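Tubulin-specific chaperone, putative (Trypanosoma brucei, PDB 4B6M) probably binds alpha-tubulin and microtubule plus ends as tubulin-binding cofactor B, of which this chain is the CAP-Gly domain. Local coordinates at residues A[11-15]-A[16-20]; A[30-34]-A[35-39]. All blocks are in the same frame, centred on the assembly; numbering follows the deposited sequence.

Interaction 1 (A[11-15]-A[16-20]); sequences RCLCR and PGDRL. With FMT (formic acid), chain C.
Arg-19 reaches back across the turn to Arg-15. Arg-19 NH2 donates to the backbone O of Arg-15 at 3.0 Å. The bond is nearly straight, and the acceptor lies in the guanidinium plane, though NH2 itself sits above the carbonyl plane. Arg-19 NE adds a weak bond to Pro-16 O, the residue after a cis peptide. The side chain is extended as far as CD and then bends at chi3 (-64°), which turns the guanidinium to these carbonyls. A formic acid molecule, perhaps as formate and probably from the crystallisation liquor, docks on the same group: Arg-19 NH1 meets its O2 at 2.8 Å and Arg-19 NH2 its O1 at 2.9 Å. Val-46 O also takes a bond from NH1, and Lys-48 N bonds to the formic acid.

Behind this lies an antiparallel hairpin. Cys-14 and Arg-19 form a hydrogen-bonded pair through both backbone N-H groups. Asp-18, with a positive phi of its own, and Arg-19 lie together opposite Cys-14 as a G1 beta bulge; Gly-17 before them also has positive phi. On the other face of the sheet, Leu-13 CD2 packs on Leu-20 CD1 at 3.9 Å. Leu-20 CG also lies 3.3 Å from Arg-11 NH2, whose charge is paired with Asp-43; Arg-11 NE bonds to Phe-79 O.

One guanidinium thus holds Arg-15 O firmly and Pro-16 O weakly, and can still take a carboxylate-like anion between its NH1 and NH2 hydrogens.

Interaction 2 (A[30-34]-A[35-39]); sequences ASLKP and GYWVG
Leu-32 lays its CD1 methyl over one face of the Trp-37 indole. Leu-32 CD1 is 4.0 Å from the centroid of the Trp-37 five-membered ring and only 14° off the normal, a CH-pi contact. Its nearest ring atom is Trp-37 CD2, at 3.9 Å from Leu-32 CD1. Leu-32 CB reaches the same indole near NE1 and CE2.

The ring edge is used as well. Trp-37 NE1 donates to Lys-33 O at 2.9 Å, in an almost straight bond. The oxygen lies in the indole plane, while NE1 is tilted 32° from the carbonyl plane. With CG anti to its own carbonyl carbon (chi1 -69°), Trp-37 swings its indole back to the preceding loop. This loop links strands 19-26 and 36-42 in the sheet of the CAP-Gly domain, an SH3-like fold. Gly-35 leads toward strand 36-42, at backbone angles that call for glycine.

Lys-33 O carries a second bond. A water donates to Lys-33 O at 2.8 Å and to Gly-35 O at 2.7 Å, so it bridges the two sides of the turn. The aliphatic part of Lys-33 borders the six-membered ring: Lys-33 CB lies 3.8 Å from Trp-37 CZ2, and CE approaches CH2. Arg-70 makes a cation-pi contact with the indole and bonds to Pro-34 O and Tyr-36 O. Phe-68, on strand 66-69, touches both Leu-32 and Trp-37.

Both interactions are surface contacts within a short continuous run of chain, and they serve the same five-stranded sheet. Interaction 1 closes the hairpin of strands 11-14 and 19-26. Interaction 2 follows it in the chain, in the loop between strands 19-26 and 36-42. These last two strands are neighbours in the sheet, yet the contacts do not touch: their centres are about 18 Å apart. Their buried parts differ. In interaction 1 the buried residues are two cysteines, and backbone bonds and one arginine side chain share the polar work. In interaction 2 one buried aromatic ring gathers the loop through apolar packing and a single N-H.

Interaction 1 (A[11-15]-A[16-20])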
loop_
_atom_site.group_PDB
_atom_site.type_symbol
_atom_site.label_atom_id
_atom_site.label_comp_id
_atom_site.label_asym_id
_atom_site.label_seq_id
_atom_site.Cartn_x
_atom_site.Cartn_y
_atom_site.Cartn_z
ATOM N N ARG A 11 9.178 -4.149 -0.066
ATOM C CA ARG A 11 8.410 -4.724 1.033
ATOM C C ARG A 11 8.332 -3.739 2.182
ATOM O O ARG A 11 9.262 -2.934 2.393
ATOM C CB ARG A 11 9.013 -6.066 1.492
ATOM C CG ARG A 11 8.894 -7.142 0.402
ATOM C CD ARG A 11 7.458 -7.670 0.315
ATOM N NE ARG A 11 7.105 -8.400 1.526
ATOM C CZ ARG A 11 5.914 -8.929 1.777
ATOM N NH1 ARG A 11 4.921 -8.778 0.898
ATOM N NH2 ARG A 11 5.701 -9.580 2.923
ATOM N N CYS A 12 7.248 -3.800 2.942
ATOM C CA CYS A 12 6.990 -2.795 3.971
ATOM C C CYS A 12 6.145 -3.267 5.137
ATOM O O CYS A 12 5.391 -4.244 5.023
ATOM C CB CYS A 12 6.389 -1.535 3.313
ATOM S SG CYS A 12 4.779 -1.817 2.496
ATOM N N LEU A 13 6.282 -2.563 6.258
ATOM C CA LEU A 13 5.350 -2.641 7.360
ATOM C C LEU A 13 4.719 -1.278 7.449
ATOM O O LEU A 13 5.429 -0.261 7.449
ATOM C CB LEU A 13 6.057 -2.921 8.694
ATOM C CG LEU A 13 6.597 -4.322 8.979
ATOM C CD1 LEU A 13 7.336 -4.307 10.325
ATOM C CD2 LEU A 13 5.508 -5.376 8.988
ATOM N N CYS A 14 3.404 -1.268 7.543
ATOM C CA CYS A 14 2.616 -0.043 7.475
ATOM C C CYS A 14 1.802 0.194 8.725
ATOM O O CYS A 14 1.141 -0.707 9.234
ATOM C CB CYS A 14 1.635 -0.124 6.311
ATOM S SG CYS A 14 2.406 -0.299 4.705
ATOM N N ARG A 15 1.805 1.439 9.201
ATOM C CA ARG A 15 0.897 1.858 10.255
ATOM C C ARG A 15 -0.529 2.033 9.740
ATOM O O ARG A 15 -0.686 2.266 8.530
ATOM C CB ARG A 15 1.371 3.208 10.821
ATOM C CG ARG A 15 2.655 3.102 11.606
ATOM C CD ARG A 15 2.836 4.345 12.447
ATOM N NE ARG A 15 3.193 5.461 11.591
ATOM C CZ ARG A 15 3.179 6.738 11.974
ATOM N NH1 ARG A 15 2.851 7.083 13.216
ATOM N NH2 ARG A 15 3.534 7.674 11.105
ATOM N N PRO A 16 -1.540 1.938 10.635
ATOM C CA PRO A 16 -1.262 1.506 11.997
ATOM C C PRO A 16 -1.146 -0.007 12.071
ATOM O O PRO A 16 -1.653 -0.704 11.196
ATOM C CB PRO A 16 -2.500 1.948 12.772
ATOM C CG PRO A 16 -3.589 1.862 11.788
ATOM C CD PRO A 16 -2.970 2.292 10.477
ATOM N N GLY A 17 -0.469 -0.492 13.100
ATOM C CA GLY A 17 -0.530 -1.911 13.458
ATOM C C GLY A 17 0.363 -2.900 12.726
ATOM O O GLY A 17 0.051 -4.102 12.699
ATOM N N ASP A 18 1.450 -2.390 12.146
ATOM C CA ASP A 18 2.499 -3.183 11.497
ATOM C C ASP A 18 1.935 -4.152 10.477
ATOM O O ASP A 18 2.080 -5.381 10.571
ATOM C CB ASP A 18 3.401 -3.902 12.537
ATOM C CG ASP A 18 4.225 -2.929 13.357
ATOM O OD1 ASP A 18 4.700 -1.926 12.790
ATOM O OD2 ASP A 18 4.395 -3.152 14.570
ATOM N N ARG A 19 1.278 -3.576 9.489
ATOM C CA ARG A 19 0.643 -4.370 8.465
ATOM C C ARG A 19 1.639 -4.650 7.352
ATOM O O ARG A 19 2.243 -3.748 6.753
ATOM C CB ARG A 19 -0.603 -3.657 7.962
ATOM C CG ARG A 19 -1.669 -3.445 9.023
ATOM C CD ARG A 19 -2.841 -2.626 8.500
ATOM N NE ARG A 19 -2.442 -1.263 8.145
ATOM C CZ ARG A 19 -3.055 -0.546 7.203
ATOM N NH1 ARG A 19 -4.076 -1.080 6.524
ATOM N NH2 ARG A 19 -2.659 0.696 6.947
ATOM N N LEU A 20 1.846 -5.936 7.090
ATOM C CA LEU A 20 2.860 -6.368 6.154
ATOM C C LEU A 20 2.395 -6.304 4.695
ATOM O O LEU A 20 1.297 -6.747 4.387
ATOM C CB LEU A 20 3.179 -7.816 6.508
ATOM C CG LEU A 20 4.257 -8.488 5.710
ATOM C CD1 LEU A 20 5.536 -7.680 5.785
ATOM C CD2 LEU A 20 4.450 -9.885 6.331
HETATM C C FMT C . -5.012 1.511 4.301
HETATM O O1 FMT C . -4.342 2.153 5.130
HETATM O O2 FMT C . -5.228 0.326 4.329
#

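Interaction 2 (A[30-34]-A[35-39])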
loop_
_atom_site.group_PDB
_atom_site.type_symbol
_atom_site.label_atom_id
_atom_site.label_comp_id
_atom_site.label_asym_id
_atom_site.label_seq_id
_atom_site.Cartn_x
_atom_site.Cartn_y
_atom_site.Cartn_z
ATOM N N ALA A 30 -5.151 12.719 -7.394
ATOM C CA ALA A 30 -5.987 13.917 -7.184
ATOM C C ALA A 30 -7.341 13.658 -6.517
ATOM O O ALA A 30 -7.836 14.477 -5.735
ATOM C CB ALA A 30 -6.175 14.660 -8.487
ATOM N N SER A 31 -7.937 12.514 -6.824
ATOM C CA SER A 31 -9.209 12.144 -6.242
ATOM C C SER A 31 -9.138 11.677 -4.783
ATOM O O SER A 31 -10.167 11.332 -4.184
ATOM C CB SER A 31 -9.875 11.082 -7.114
ATOM O OG SER A 31 -8.924 10.099 -7.479
ATOM N N LEU A 32 -7.934 11.657 -4.212
ATOM C CA LEU A 32 -7.810 11.433 -2.779
ATOM C C LEU A 32 -7.647 12.792 -2.079
ATOM O O LEU A 32 -8.623 13.548 -1.940
ATOM C CB LEU A 32 -6.686 10.430 -2.456
ATOM C CG LEU A 32 -6.996 8.951 -2.736
ATOM C CD1 LEU A 32 -5.763 8.107 -2.431
ATOM C CD2 LEU A 32 -8.217 8.463 -1.958
ATOM N N LYS A 33 -6.434 13.087 -1.620
ATOM C CA LYS A 33 -6.063 14.406 -1.117
ATOM C C LYS A 33 -4.756 14.788 -1.793
ATOM O O LYS A 33 -4.084 13.914 -2.354
ATOM C CB LYS A 33 -5.859 14.352 0.403
ATOM C CG LYS A 33 -7.097 13.896 1.180
ATOM C CD LYS A 33 -6.947 14.123 2.682
ATOM C CE LYS A 33 -5.896 13.219 3.302
ATOM N NZ LYS A 33 -5.687 13.607 4.728
ATOM N N PRO A 34 -4.358 16.079 -1.718
ATOM C CA PRO A 34 -3.099 16.498 -2.392
ATOM C C PRO A 34 -1.847 15.823 -1.816
ATOM O O PRO A 34 -1.894 15.259 -0.723
ATOM C CB PRO A 34 -3.055 18.014 -2.134
ATOM C CG PRO A 34 -4.479 18.386 -1.867
ATOM C CD PRO A 34 -5.030 17.230 -1.090
ATOM N N GLY A 35 -0.736 15.880 -2.543
ATOM C CA GLY A 35 0.506 15.242 -2.087
ATOM C C GLY A 35 0.725 13.823 -2.600
ATOM O O GLY A 35 -0.089 13.301 -3.368
ATOM N N TYR A 36 1.831 13.204 -2.188
ATOM C CA TYR A 36 2.200 11.839 -2.613
ATOM C C TYR A 36 1.525 10.741 -1.802
ATOM O O TYR A 36 1.309 10.884 -0.602
ATOM C CB TYR A 36 3.707 11.613 -2.554
ATOM C CG TYR A 36 4.426 12.141 -3.764
ATOM C CD1 TYR A 36 4.738 13.492 -3.876
ATOM C CD2 TYR A 36 4.764 11.290 -4.810
ATOM C CE1 TYR A 36 5.387 13.982 -5.001
ATOM C CE2 TYR A 36 5.410 11.767 -5.940
ATOM C CZ TYR A 36 5.717 13.107 -6.029
ATOM O OH TYR A 36 6.368 13.564 -7.156
ATOM N N TRP A 37 1.183 9.668 -2.507
ATOM C CA TRP A 37 0.548 8.478 -1.918
ATOM C C TRP A 37 1.301 7.227 -2.259
ATOM O O TRP A 37 1.952 7.112 -3.308
ATOM C CB TRP A 37 -0.876 8.325 -2.451
ATOM C CG TRP A 37 -1.790 9.399 -1.934
ATOM C CD1 TRP A 37 -2.097 10.617 -2.537
ATOM C CD2 TRP A 37 -2.502 9.414 -0.656
ATOM N NE1 TRP A 37 -2.930 11.361 -1.730
ATOM C CE2 TRP A 37 -3.209 10.697 -0.590
ATOM C CE3 TRP A 37 -2.617 8.522 0.410
ATOM C CZ2 TRP A 37 -4.001 11.036 0.499
ATOM C CZ3 TRP A 37 -3.405 8.885 1.510
ATOM C CH2 TRP A 37 -4.097 10.107 1.534
ATOM N N VAL A 38 1.179 6.237 -1.379
ATOM C CA VAL A 38 1.774 4.931 -1.612
ATOM C C VAL A 38 0.659 3.887 -1.678
ATOM O O VAL A 38 -0.151 3.747 -0.743
ATOM C CB VAL A 38 2.777 4.580 -0.482
ATOM C CG1 VAL A 38 3.471 3.254 -0.781
ATOM C CG2 VAL A 38 3.827 5.693 -0.323
ATOM N N GLY A 39 0.561 3.182 -2.802
ATOM C CA GLY A 39 -0.414 2.097 -2.919
ATOM C C GLY A 39 0.223 0.825 -2.424
ATOM O O GLY A 39 1.271 0.459 -2.956
HETATM O O HOH W 1 -2.455 13.511 -4.602
#